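Proximal thread matrix protein 1 (Mytilus galloprovincialis, PDB 4CN9) binds zinc and probably collagen in the matrix of the mussel byssus, and carries two von Willebrand factor type A domains. Local coordinates at residues 263-266 against 272-275; 152-157 against 165-170; 344-349 against 380-385. All coordinates share one frame; numbering follows the deposited sequence.

Interaction 1: 263-266 against 272-275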
ATOM      1  N   SER A 263      -0.992  -5.980  31.332  1.00 27.68           N
ATOM      2  CA  SER A 263      -1.412  -5.311  32.553  1.00 32.36           C
ATOM      3  C   SER A 263      -0.998  -3.851  32.515  1.00 30.26           C
ATOM      4  O   SER A 263      -1.467  -3.045  33.306  1.00 36.18           O
ATOM      5  CB  SER A 263      -0.761  -5.984  33.764  1.00 34.91           C
ATOM      6  OG  SER A 263       0.647  -5.876  33.671  1.00 35.97           O
ATOM      7  N   SER A 264      -0.117  -3.514  31.583  1.00 30.71           N
ATOM      8  CA  SER A 264       0.382  -2.157  31.464  1.00 32.74           C
ATOM      9  C   SER A 264      -0.697  -1.192  30.985  1.00 34.67           C
ATOM     10  O   SER A 264      -0.609   0.005  31.241  1.00 35.21           O
ATOM     11  CB  SER A 264       1.554  -2.106  30.481  1.00 35.39           C
ATOM     12  OG  SER A 264       1.088  -2.006  29.143  1.00 38.06           O
ATOM     13  N   ILE A 265      -1.703  -1.700  30.278  1.00 25.53           N
ATOM     14  CA  ILE A 265      -2.687  -0.819  29.661  1.00 26.97           C
ATOM     15  C   ILE A 265      -3.422   0.015  30.701  1.00 28.71           C
ATOM     16  O   ILE A 265      -3.610   1.206  30.505  1.00 25.90           O
ATOM     17  CB  ILE A 265      -3.697  -1.583  28.804  1.00 26.24           C
ATOM     18  CG1 ILE A 265      -2.993  -2.135  27.559  1.00 28.95           C
ATOM     19  CG2 ILE A 265      -4.854  -0.661  28.383  1.00 25.43           C
ATOM     20  CD1 ILE A 265      -3.885  -2.909  26.647  1.00 30.00           C
ATOM     21  N   ASN A 266      -3.827  -0.611  31.801  1.00 28.68           N
ATOM     22  CA  ASN A 266      -4.601   0.087  32.826  1.00 29.24           C
ATOM     23  C   ASN A 266      -3.765   0.613  33.975  1.00 36.90           C
ATOM     24  O   ASN A 266      -4.308   0.885  35.041  1.00 43.21           O
ATOM     25  CB  ASN A 266      -5.694  -0.822  33.377  1.00 28.99           C
ATOM     26  CG  ASN A 266      -6.936  -0.804  32.530  1.00 25.49           C
ATOM     27  OD1 ASN A 266      -7.046  -0.010  31.601  1.00 25.83           O
ATOM     28  ND2 ASN A 266      -7.879  -1.682  32.837  1.00 31.09           N
ATOM     29  N   ASN A 272      -8.446   2.758  30.429  1.00 22.97           N
ATOM     30  CA  ASN A 272      -7.790   2.609  29.126  1.00 23.90           C
ATOM     31  C   ASN A 272      -8.309   1.406  28.348  1.00 23.71           C
ATOM     32  O   ASN A 272      -8.618   1.503  27.157  1.00 19.96           O
ATOM     33  CB  ASN A 272      -6.272   2.524  29.287  1.00 23.17           C
ATOM     34  CG  ASN A 272      -5.638   3.881  29.565  1.00 23.90           C
ATOM     35  OD1 ASN A 272      -6.257   4.916  29.343  1.00 22.15           O
ATOM     36  ND2 ASN A 272      -4.399   3.875  30.030  1.00 25.15           N
ATOM     37  N   TYR A 273      -8.414   0.279  29.031  1.00 23.90           N
ATOM     38  CA  TYR A 273      -8.748  -0.969  28.374  1.00 20.73           C
ATOM     39  C   TYR A 273     -10.162  -0.890  27.818  1.00 22.25           C
ATOM     40  O   TYR A 273     -10.422  -1.333  26.703  1.00 21.35           O
ATOM     41  CB  TYR A 273      -8.599  -2.112  29.369  1.00 24.78           C
ATOM     42  CG  TYR A 273      -8.556  -3.487  28.755  1.00 26.28           C
ATOM     43  CD1 TYR A 273      -7.561  -3.847  27.855  1.00 27.05           C
ATOM     44  CD2 TYR A 273      -9.512  -4.427  29.088  1.00 31.82           C
ATOM     45  CE1 TYR A 273      -7.530  -5.127  27.304  1.00 27.48           C
ATOM     46  CE2 TYR A 273      -9.487  -5.685  28.563  1.00 32.99           C
ATOM     47  CZ  TYR A 273      -8.505  -6.033  27.669  1.00 32.29           C
ATOM     48  OH  TYR A 273      -8.526  -7.304  27.153  1.00 39.21           O
ATOM     49  N   GLN A 274     -11.086  -0.299  28.573  1.00 20.47           N
ATOM     50  CA  GLN A 274     -12.440  -0.128  28.050  1.00 22.26           C
ATOM     51  C   GLN A 274     -12.490   0.866  26.893  1.00 19.56           C
ATOM     52  O   GLN A 274     -13.305   0.724  25.980  1.00 20.79           O
ATOM     53  CB  GLN A 274     -13.410   0.320  29.144  1.00 24.80           C
ATOM     54  CG  GLN A 274     -14.863   0.316  28.680  1.00 26.68           C
ATOM     55  CD  GLN A 274     -15.331  -1.075  28.303  1.00 30.60           C
ATOM     56  OE1 GLN A 274     -15.019  -2.050  28.992  1.00 34.46           O
ATOM     57  NE2 GLN A 274     -16.058  -1.182  27.197  1.00 28.59           N
ATOM     58  N   LEU A 275     -11.651   1.896  26.943  1.00 17.74           N
ATOM     59  CA  LEU A 275     -11.596   2.862  25.850  1.00 19.01           C
ATOM     60  C   LEU A 275     -11.159   2.155  24.557  1.00 19.78           C
ATOM     61  O   LEU A 275     -11.704   2.393  23.474  1.00 17.13           O
ATOM     62  CB  LEU A 275     -10.663   4.023  26.196  1.00 23.51           C
ATOM     63  CG  LEU A 275     -11.200   5.059  27.198  1.00 22.19           C
ATOM     64  CD1 LEU A 275     -10.104   6.027  27.597  1.00 25.64           C
ATOM     65  CD2 LEU A 275     -12.398   5.812  26.628  1.00 26.51           C
TER
HETATM   66  O   HOH W   1     -10.735  -0.283  31.677  1.00 26.74           O

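Interaction 2: 152-157 against 165-170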
ATOM      1  N   ASN A 152       1.268  18.671 -12.545  1.00 19.13           N
ATOM      2  CA  ASN A 152       1.176  18.840 -13.995  1.00 18.95           C
ATOM      3  C   ASN A 152       0.591  17.642 -14.734  1.00 20.30           C
ATOM      4  O   ASN A 152      -0.326  17.792 -15.548  1.00 18.47           O
ATOM      5  CB  ASN A 152       2.557  19.142 -14.593  1.00 21.57           C
ATOM      6  CG  ASN A 152       3.107  20.490 -14.158  1.00 28.35           C
ATOM      7  OD1 ASN A 152       2.831  20.965 -13.061  1.00 28.55           O
ATOM      8  ND2 ASN A 152       3.885  21.115 -15.031  1.00 27.03           N
ATOM      9  N   SER A 153       1.129  16.456 -14.458  1.00 19.61           N
ATOM     10  CA  SER A 153       0.873  15.285 -15.303  1.00 21.26           C
ATOM     11  C   SER A 153      -0.582  14.845 -15.325  1.00 18.94           C
ATOM     12  O   SER A 153      -1.069  14.378 -16.357  1.00 19.44           O
ATOM     13  CB  SER A 153       1.736  14.106 -14.870  1.00 18.70           C
ATOM     14  OG  SER A 153       3.093  14.450 -14.867  1.00 19.34           O
ATOM     15  N   PHE A 154      -1.266  14.960 -14.191  1.00 16.76           N
ATOM     16  CA  PHE A 154      -2.669  14.573 -14.106  1.00 17.42           C
ATOM     17  C   PHE A 154      -3.609  15.761 -14.227  1.00 24.02           C
ATOM     18  O   PHE A 154      -4.821  15.613 -14.046  1.00 21.48           O
ATOM     19  CB  PHE A 154      -2.931  13.834 -12.795  1.00 22.50           C
ATOM     20  CG  PHE A 154      -2.407  12.431 -12.787  1.00 18.76           C
ATOM     21  CD1 PHE A 154      -2.969  11.463 -13.613  1.00 22.01           C
ATOM     22  CD2 PHE A 154      -1.350  12.078 -11.981  1.00 17.21           C
ATOM     23  CE1 PHE A 154      -2.488  10.154 -13.609  1.00 20.28           C
ATOM     24  CE2 PHE A 154      -0.868  10.772 -11.970  1.00 18.61           C
ATOM     25  CZ  PHE A 154      -1.435   9.814 -12.795  1.00 16.46           C
ATOM     26  N   SER A 155      -3.074  16.941 -14.558  1.00 24.45           N
ATOM     27  CA  SER A 155      -3.935  18.128 -14.656  1.00 25.92           C
ATOM     28  C   SER A 155      -4.805  18.081 -15.906  1.00 20.99           C
ATOM     29  O   SER A 155      -4.449  17.448 -16.900  1.00 22.03           O
ATOM     30  CB  SER A 155      -3.111  19.426 -14.628  1.00 22.02           C
ATOM     31  OG  SER A 155      -2.328  19.595 -15.805  1.00 23.26           O
ATOM     32  N   GLY A 156      -5.948  18.759 -15.844  1.00 25.53           N
ATOM     33  CA  GLY A 156      -6.782  18.968 -17.012  1.00 22.72           C
ATOM     34  C   GLY A 156      -5.984  19.418 -18.224  1.00 23.31           C
ATOM     35  O   GLY A 156      -6.228  18.973 -19.338  1.00 24.76           O
ATOM     36  N   ALA A 157      -5.018  20.300 -18.009  1.00 24.13           N
ATOM     37  CA  ALA A 157      -4.257  20.886 -19.116  1.00 23.47           C
ATOM     38  C   ALA A 157      -3.441  19.843 -19.890  1.00 27.91           C
ATOM     39  O   ALA A 157      -3.139  20.046 -21.069  1.00 26.50           O
ATOM     40  CB  ALA A 157      -3.344  21.980 -18.593  1.00 24.28           C
ATOM     41  N   LYS A 165     -11.623   7.542 -14.594  1.00 29.61           N
ATOM     42  CA  LYS A 165     -10.329   6.926 -14.865  1.00 31.32           C
ATOM     43  C   LYS A 165      -9.487   6.691 -13.615  1.00 28.82           C
ATOM     44  O   LYS A 165      -9.350   7.568 -12.774  1.00 28.97           O
ATOM     45  CB  LYS A 165      -9.580   7.748 -15.919  1.00 32.20           C
ATOM     46  CG  LYS A 165     -10.244   7.632 -17.285  1.00 37.64           C
ATOM     47  CD  LYS A 165      -9.253   7.361 -18.398  1.00 41.27           C
ATOM     48  CE  LYS A 165      -8.831   8.681 -19.009  1.00 43.91           C
ATOM     49  NZ  LYS A 165      -8.077   8.543 -20.279  1.00 37.46           N
ATOM     50  N   GLN A 166      -8.938   5.486 -13.497  1.00 22.76           N
ATOM     51  CA  GLN A 166      -7.970   5.193 -12.457  1.00 22.52           C
ATOM     52  C   GLN A 166      -6.672   5.945 -12.758  1.00 23.84           C
ATOM     53  O   GLN A 166      -6.220   5.976 -13.901  1.00 26.02           O
ATOM     54  CB  GLN A 166      -7.669   3.697 -12.414  1.00 29.27           C
ATOM     55  CG  GLN A 166      -8.862   2.836 -12.057  1.00 42.24           C
ATOM     56  CD  GLN A 166      -9.204   2.922 -10.583  1.00 47.80           C
ATOM     57  OE1 GLN A 166      -8.325   3.150  -9.746  1.00 48.18           O
ATOM     58  NE2 GLN A 166     -10.484   2.750 -10.259  1.00 50.20           N
ATOM     59  N   LYS A 167      -6.075   6.536 -11.737  1.00 23.29           N
ATOM     60  CA  LYS A 167      -4.786   7.208 -11.881  1.00 22.55           C
ATOM     61  C   LYS A 167      -3.670   6.319 -11.354  1.00 21.73           C
ATOM     62  O   LYS A 167      -3.714   5.892 -10.207  1.00 20.21           O
ATOM     63  CB  LYS A 167      -4.785   8.526 -11.120  1.00 20.84           C
ATOM     64  CG  LYS A 167      -5.764   9.541 -11.668  1.00 27.67           C
ATOM     65  CD  LYS A 167      -5.442  10.909 -11.118  1.00 31.61           C
ATOM     66  CE  LYS A 167      -6.675  11.610 -10.616  1.00 43.66           C
ATOM     67  NZ  LYS A 167      -7.017  11.146  -9.250  1.00 46.20           N
ATOM     68  N   ILE A 168      -2.677   6.064 -12.204  1.00 17.17           N
ATOM     69  CA  ILE A 168      -1.565   5.180 -11.885  1.00 20.23           C
ATOM     70  C   ILE A 168      -0.210   5.810 -12.242  1.00 18.39           C
ATOM     71  O   ILE A 168      -0.040   6.383 -13.333  1.00 16.29           O
ATOM     72  CB  ILE A 168      -1.679   3.842 -12.652  1.00 18.83           C
ATOM     73  CG1 ILE A 168      -3.045   3.194 -12.417  1.00 24.03           C
ATOM     74  CG2 ILE A 168      -0.544   2.888 -12.238  1.00 20.25           C
ATOM     75  CD1 ILE A 168      -3.423   2.210 -13.484  1.00 27.59           C
ATOM     76  N   VAL A 169       0.735   5.710 -11.305  1.00 13.66           N
ATOM     77  CA  VAL A 169       2.117   6.142 -11.499  1.00 16.33           C
ATOM     78  C   VAL A 169       3.041   4.952 -11.303  1.00 19.08           C
ATOM     79  O   VAL A 169       2.971   4.250 -10.278  1.00 17.53           O
ATOM     80  CB  VAL A 169       2.521   7.257 -10.498  1.00 13.92           C
ATOM     81  CG1 VAL A 169       3.994   7.587 -10.612  1.00 18.79           C
ATOM     82  CG2 VAL A 169       1.685   8.476 -10.716  1.00 18.35           C
ATOM     83  N   ILE A 170       3.879   4.711 -12.305  1.00 15.51           N
ATOM     84  CA  ILE A 170       4.895   3.674 -12.235  1.00 14.94           C
ATOM     85  C   ILE A 170       6.273   4.346 -12.247  1.00 16.94           C
ATOM     86  O   ILE A 170       6.687   4.941 -13.240  1.00 15.80           O
ATOM     87  CB  ILE A 170       4.748   2.667 -13.401  1.00 19.99           C
ATOM     88  CG1 ILE A 170       3.414   1.922 -13.264  1.00 20.73           C
ATOM     89  CG2 ILE A 170       5.906   1.679 -13.403  1.00 18.05           C
ATOM     90  CD1 ILE A 170       2.870   1.338 -14.541  1.00 23.12           C
TER

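Interaction 3: 344-349 against 380-385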
ATOM      1  N   ASN A 344      -0.345 -15.820  15.558  1.00 14.68           N
ATOM      2  CA  ASN A 344      -1.609 -16.430  15.895  1.00 17.86           C
ATOM      3  C   ASN A 344      -2.691 -16.088  14.846  1.00 16.98           C
ATOM      4  O   ASN A 344      -3.454 -16.962  14.423  1.00 18.37           O
ATOM      5  CB  ASN A 344      -2.038 -16.004  17.306  1.00 19.40           C
ATOM      6  CG  ASN A 344      -3.212 -16.806  17.830  1.00 23.32           C
ATOM      7  OD1 ASN A 344      -4.345 -16.655  17.363  1.00 24.76           O
ATOM      8  ND2 ASN A 344      -2.959 -17.633  18.826  1.00 25.30           N
ATOM      9  N   ALA A 345      -2.738 -14.836  14.407  1.00 14.02           N
ATOM     10  CA  ALA A 345      -3.715 -14.449  13.394  1.00 16.95           C
ATOM     11  C   ALA A 345      -3.433 -15.265  12.137  1.00 16.22           C
ATOM     12  O   ALA A 345      -4.350 -15.763  11.489  1.00 18.42           O
ATOM     13  CB  ALA A 345      -3.623 -12.965  13.100  1.00 18.31           C
ATOM     14  N   ARG A 346      -2.154 -15.419  11.817  1.00 15.51           N
ATOM     15  CA  ARG A 346      -1.757 -16.108  10.591  1.00 15.17           C
ATOM     16  C   ARG A 346      -2.097 -17.604  10.622  1.00 20.58           C
ATOM     17  O   ARG A 346      -2.607 -18.156   9.639  1.00 20.62           O
ATOM     18  CB  ARG A 346      -0.277 -15.908  10.326  1.00 17.60           C
ATOM     19  CG  ARG A 346       0.212 -16.556   9.031  1.00 20.96           C
ATOM     20  CD  ARG A 346       1.654 -16.178   8.723  1.00 20.31           C
ATOM     21  NE  ARG A 346       2.592 -16.649   9.741  1.00 22.04           N
ATOM     22  CZ  ARG A 346       3.165 -17.849   9.747  1.00 28.46           C
ATOM     23  NH1 ARG A 346       2.907 -18.728   8.781  1.00 24.79           N
ATOM     24  NH2 ARG A 346       4.001 -18.172  10.723  1.00 29.46           N
ATOM     25  N   LEU A 347      -1.833 -18.247  11.753  1.00 16.75           N
ATOM     26  CA  LEU A 347      -1.984 -19.684  11.855  1.00 18.54           C
ATOM     27  C   LEU A 347      -3.373 -20.123  12.305  1.00 18.38           C
ATOM     28  O   LEU A 347      -3.823 -21.214  11.949  1.00 20.16           O
ATOM     29  CB  LEU A 347      -0.918 -20.258  12.799  1.00 15.82           C
ATOM     30  CG  LEU A 347       0.527 -20.048  12.352  1.00 19.96           C
ATOM     31  CD1 LEU A 347       1.500 -20.635  13.386  1.00 24.01           C
ATOM     32  CD2 LEU A 347       0.787 -20.665  10.968  1.00 24.00           C
ATOM     33  N   GLU A 348      -4.065 -19.287  13.072  1.00 15.82           N
ATOM     34  CA  GLU A 348      -5.329 -19.697  13.685  1.00 20.33           C
ATOM     35  C   GLU A 348      -6.587 -18.934  13.262  1.00 19.15           C
ATOM     36  O   GLU A 348      -7.686 -19.387  13.540  1.00 18.54           O
ATOM     37  CB  GLU A 348      -5.209 -19.618  15.201  1.00 22.55           C
ATOM     38  CG  GLU A 348      -4.187 -20.568  15.741  1.00 26.97           C
ATOM     39  CD  GLU A 348      -4.600 -21.169  17.049  1.00 32.12           C
ATOM     40  OE1 GLU A 348      -5.259 -20.468  17.832  1.00 34.78           O
ATOM     41  OE2 GLU A 348      -4.261 -22.351  17.292  1.00 33.79           O
ATOM     42  N   VAL A 349      -6.435 -17.780  12.624  1.00 17.11           N
ATOM     43  CA  VAL A 349      -7.593 -16.981  12.221  1.00 15.66           C
ATOM     44  C   VAL A 349      -7.856 -17.064  10.714  1.00 16.55           C
ATOM     45  O   VAL A 349      -8.948 -17.414  10.300  1.00 24.37           O
ATOM     46  CB  VAL A 349      -7.458 -15.504  12.646  1.00 14.28           C
ATOM     47  CG1 VAL A 349      -8.601 -14.634  12.048  1.00 16.14           C
ATOM     48  CG2 VAL A 349      -7.458 -15.383  14.168  1.00 18.65           C
ATOM     49  N   GLU A 380       8.402  -8.314  12.127  1.00 23.69           N
ATOM     50  CA  GLU A 380       8.746  -8.111  10.721  1.00 25.88           C
ATOM     51  C   GLU A 380       8.473  -9.374   9.906  1.00 24.57           C
ATOM     52  O   GLU A 380       7.852  -9.317   8.845  1.00 20.33           O
ATOM     53  CB  GLU A 380      10.213  -7.705  10.573  1.00 30.62           C
ATOM     54  CG  GLU A 380      10.734  -7.715   9.128  1.00 40.81           C
ATOM     55  CD  GLU A 380      10.472  -6.415   8.380  1.00 50.66           C
ATOM     56  OE1 GLU A 380       9.993  -5.443   9.009  1.00 50.52           O
ATOM     57  OE2 GLU A 380      10.747  -6.362   7.157  1.00 59.92           O
ATOM     58  N   HIS A 381       8.920 -10.517  10.408  1.00 19.62           N
ATOM     59  CA  HIS A 381       8.727 -11.769   9.685  1.00 20.27           C
ATOM     60  C   HIS A 381       7.249 -12.204   9.612  1.00 20.57           C
ATOM     61  O   HIS A 381       6.767 -12.616   8.552  1.00 16.72           O
ATOM     62  CB  HIS A 381       9.567 -12.875  10.317  1.00 24.95           C
ATOM     63  CG  HIS A 381       9.468 -14.187   9.605  1.00 28.53           C
ATOM     64  ND1 HIS A 381       8.907 -15.308  10.178  1.00 32.24           N
ATOM     65  CD2 HIS A 381       9.844 -14.553   8.356  1.00 30.58           C
ATOM     66  CE1 HIS A 381       8.943 -16.307   9.315  1.00 29.10           C
ATOM     67  NE2 HIS A 381       9.513 -15.877   8.205  1.00 27.56           N
ATOM     68  N   GLU A 382       6.533 -12.122  10.731  1.00 19.67           N
ATOM     69  CA  GLU A 382       5.132 -12.559  10.759  1.00 18.81           C
ATOM     70  C   GLU A 382       4.257 -11.652   9.902  1.00 16.39           C
ATOM     71  O   GLU A 382       3.329 -12.112   9.244  1.00 18.86           O
ATOM     72  CB  GLU A 382       4.583 -12.625  12.196  1.00 19.08           C
ATOM     73  CG  GLU A 382       5.332 -13.563  13.131  1.00 18.79           C
ATOM     74  CD  GLU A 382       5.292 -15.019  12.699  1.00 23.32           C
ATOM     75  OE1 GLU A 382       4.363 -15.422  11.968  1.00 25.38           O
ATOM     76  OE2 GLU A 382       6.213 -15.760  13.093  1.00 29.83           O
ATOM     77  N   SER A 383       4.551 -10.360   9.893  1.00 17.17           N
ATOM     78  CA  SER A 383       3.777  -9.439   9.073  1.00 17.82           C
ATOM     79  C   SER A 383       4.092  -9.669   7.597  1.00 19.39           C
ATOM     80  O   SER A 383       3.212  -9.596   6.764  1.00 16.92           O
ATOM     81  CB  SER A 383       4.069  -7.984   9.445  1.00 22.90           C
ATOM     82  OG  SER A 383       5.468  -7.742   9.419  1.00 26.61           O
ATOM     83  N   SER A 384       5.352  -9.948   7.273  1.00 23.27           N
ATOM     84  CA  SER A 384       5.717 -10.232   5.886  1.00 21.93           C
ATOM     85  C   SER A 384       4.912 -11.411   5.330  1.00 19.52           C
ATOM     86  O   SER A 384       4.359 -11.336   4.230  1.00 21.12           O
ATOM     87  CB  SER A 384       7.215 -10.504   5.769  1.00 24.23           C
ATOM     88  OG  SER A 384       7.542 -10.880   4.446  1.00 33.34           O
ATOM     89  N   LEU A 385       4.840 -12.487   6.111  1.00 19.16           N
ATOM     90  CA  LEU A 385       4.089 -13.677   5.749  1.00 21.62           C
ATOM     91  C   LEU A 385       2.606 -13.373   5.591  1.00 20.17           C
ATOM     92  O   LEU A 385       1.983 -13.815   4.630  1.00 20.99           O
ATOM     93  CB  LEU A 385       4.298 -14.783   6.788  1.00 19.84           C
ATOM     94  CG  LEU A 385       5.702 -15.393   6.858  1.00 26.55           C
ATOM     95  CD1 LEU A 385       5.744 -16.607   7.790  1.00 25.44           C
ATOM     96  CD2 LEU A 385       6.184 -15.777   5.472  1.00 28.04           C
TER

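Interaction 1: 263-266 against 272-275
The side chain of Asn-266 crosses that of Tyr-273 at about a right angle, with the amide plane standing 89° from the ring plane. Asn-266 OD1 takes the backbone N-H of Tyr-273 at 2.9 Å. That N-H lies in the first turn of helix 272-285, where no earlier turn can supply an acceptor. The donor sits 17° out of the carbonyl plane of Asn-266.

Asn-272 answers in the other direction. Asn-272 ND2 gives a fairly straight bond to Ile-265 O at 2.8 Å, nearly along the C=O axis and within its own amide plane.

The contact closes the loop between the first central strand of the second von Willebrand factor A domain and the helix that follows. Asp-260 at the end of the strand, with Ser-262 and Ser-264 in the loop, has the spacing of the DxSxS sequence of a MIDAS motif, and Ser-264 OG bonds to Asp-370.

Ile-265 packs beside the polar pair. Ile-265 CG2 is anti to the backbone N (CG1 at chi1 -69°) and meets Asn-272 CB at 3.6 Å. Ile-265 CD1 reaches the ring edge of Tyr-273, 4.0 Å from Tyr-273 CD1. One water accepts from Gln-274 N at 3.1 Å and, weakly, from Asn-266 ND2.

Interaction 2: 152-157 against 165-170
The backbone O of Asn-152 is gripped twice by Ser-155, in the turn that sets Phe-154 against Lys-167 and Val-169. Ser-155 OG donates to Asn-152 O at 2.7 Å, and Ser-155 N donates to the same Asn-152 O at 3.0 Å. The turn ends helix 142-153 of the first von Willebrand factor A domain, a Rossmann-like alpha/beta fold. Strand 166-173 belongs to the central sheet of that domain and leads to Asp-174, a ligand of the MIDAS zinc.

Phe-154 is the first residue to leave helical geometry. Its CG is anti to the carbonyl carbon (chi1 -75°), which directs the ring at the strand. The CA atoms of Phe-154 and Lys-167 are 8.0 Å apart, and the ring reaches across this distance.

Lys-167 lays its aliphatic chain obliquely over one ring face. Lys-167 CD is 3.9 Å from the centroid of the Phe-154 ring, 25° off the normal, a CH-pi contact displaced toward the rim. The nearest ring atom is Phe-154 CD1, 3.6 Å from Lys-167 CD. The chain then bends at its last two torsions, and NZ bonds to the backbone O of Glu-193.

The ring edge meets the strand itself. Phe-154 CZ lies 3.7 Å from Ile-168 O, close to the ring plane. The slightly positive edge hydrogens probably suit that oxygen. Ile-57 and Val-149 also touch the Phe-154 side chain. An alanine in place of Phe-154 would probably open a gap between turn and strand, leaving the Lys-167 methylenes and Val-169 CG2 without their aromatic partner. That methyl, Val-169 CG2, lies in the ring plane, 3.7 Å from Phe-154 CE2.

Interaction 3: 344-349 against 380-385
Helices 338-349 and 379-388 come closest, within 344-349 and 380-385, at Arg-346 and Glu-382, whose CA atoms are 7.8 Å apart. They are neighbouring helices of the second von Willebrand factor A domain, a Rossmann-like alpha/beta fold. The chain leaves the first helix, runs through central strand 362-369 and returns as the second. One salt bridge and one leucine side chain join them here.

Arg-346 points toward the second helix. Its chain starts extended and then bends at chi3 (63°), which turns the guanidinium side-on to Glu-382. The two side chains cross at about a right angle, yet their flat groups are nearly coplanar, 22° apart.

Two nitrogens grip a single oxygen. Arg-346 NE donates to Glu-382 OE1 at 3.1 Å, meeting the oxygen nearly end-on. Arg-346 NH2 donates to the same Glu-382 OE1 at 3.0 Å, on its syn lone pair. Both hydrogen bonds are moderately bent, with N-H...O angles of 145°. OE1 lies close to the guanidinium plane. The double grip fixes how the guanidinium is rotated. The nearby positive charge is likely to favour the ionised form of the buried Glu-382. Lys-377 also touches Glu-382, and Glu-389 touches Arg-346.

The guanidinium is sandwiched between two leucines. On one face, Leu-347 CD2 of the same helix sits 3.5 Å above the plane of the Arg-346 guanidinium, offset toward its rim. On the opposite face, Leu-385 CD1 lies over the centre, 3.5 Å from Arg-346 CZ. Leu-385 thus offers a methyl to the flat group and nearer its backbone packs on the aliphatic stem, where Leu-385 CB is 3.6 Å from Arg-346 CD.

Overall arrangement
Interaction 2 comes first along the chain and lies in the first von Willebrand factor A domain. Interactions 1 and 3 follow in that order within the second. The centres of interactions 1 and 3 are about 24 Å apart, with nearest atoms about 14 Å apart. Interaction 2 is on the other side of the chain's centre, about 46 Å from interaction 1 and about 36 Å from interaction 3, centre to centre. Each domain has its own six-stranded sheet. Interactions 2 and 3 involve the ends of corresponding helices, 142-153 and 338-349, but the first meets strand 166-173 and the second helix 379-388. Interaction 1 follows strand 253-260. None touches another.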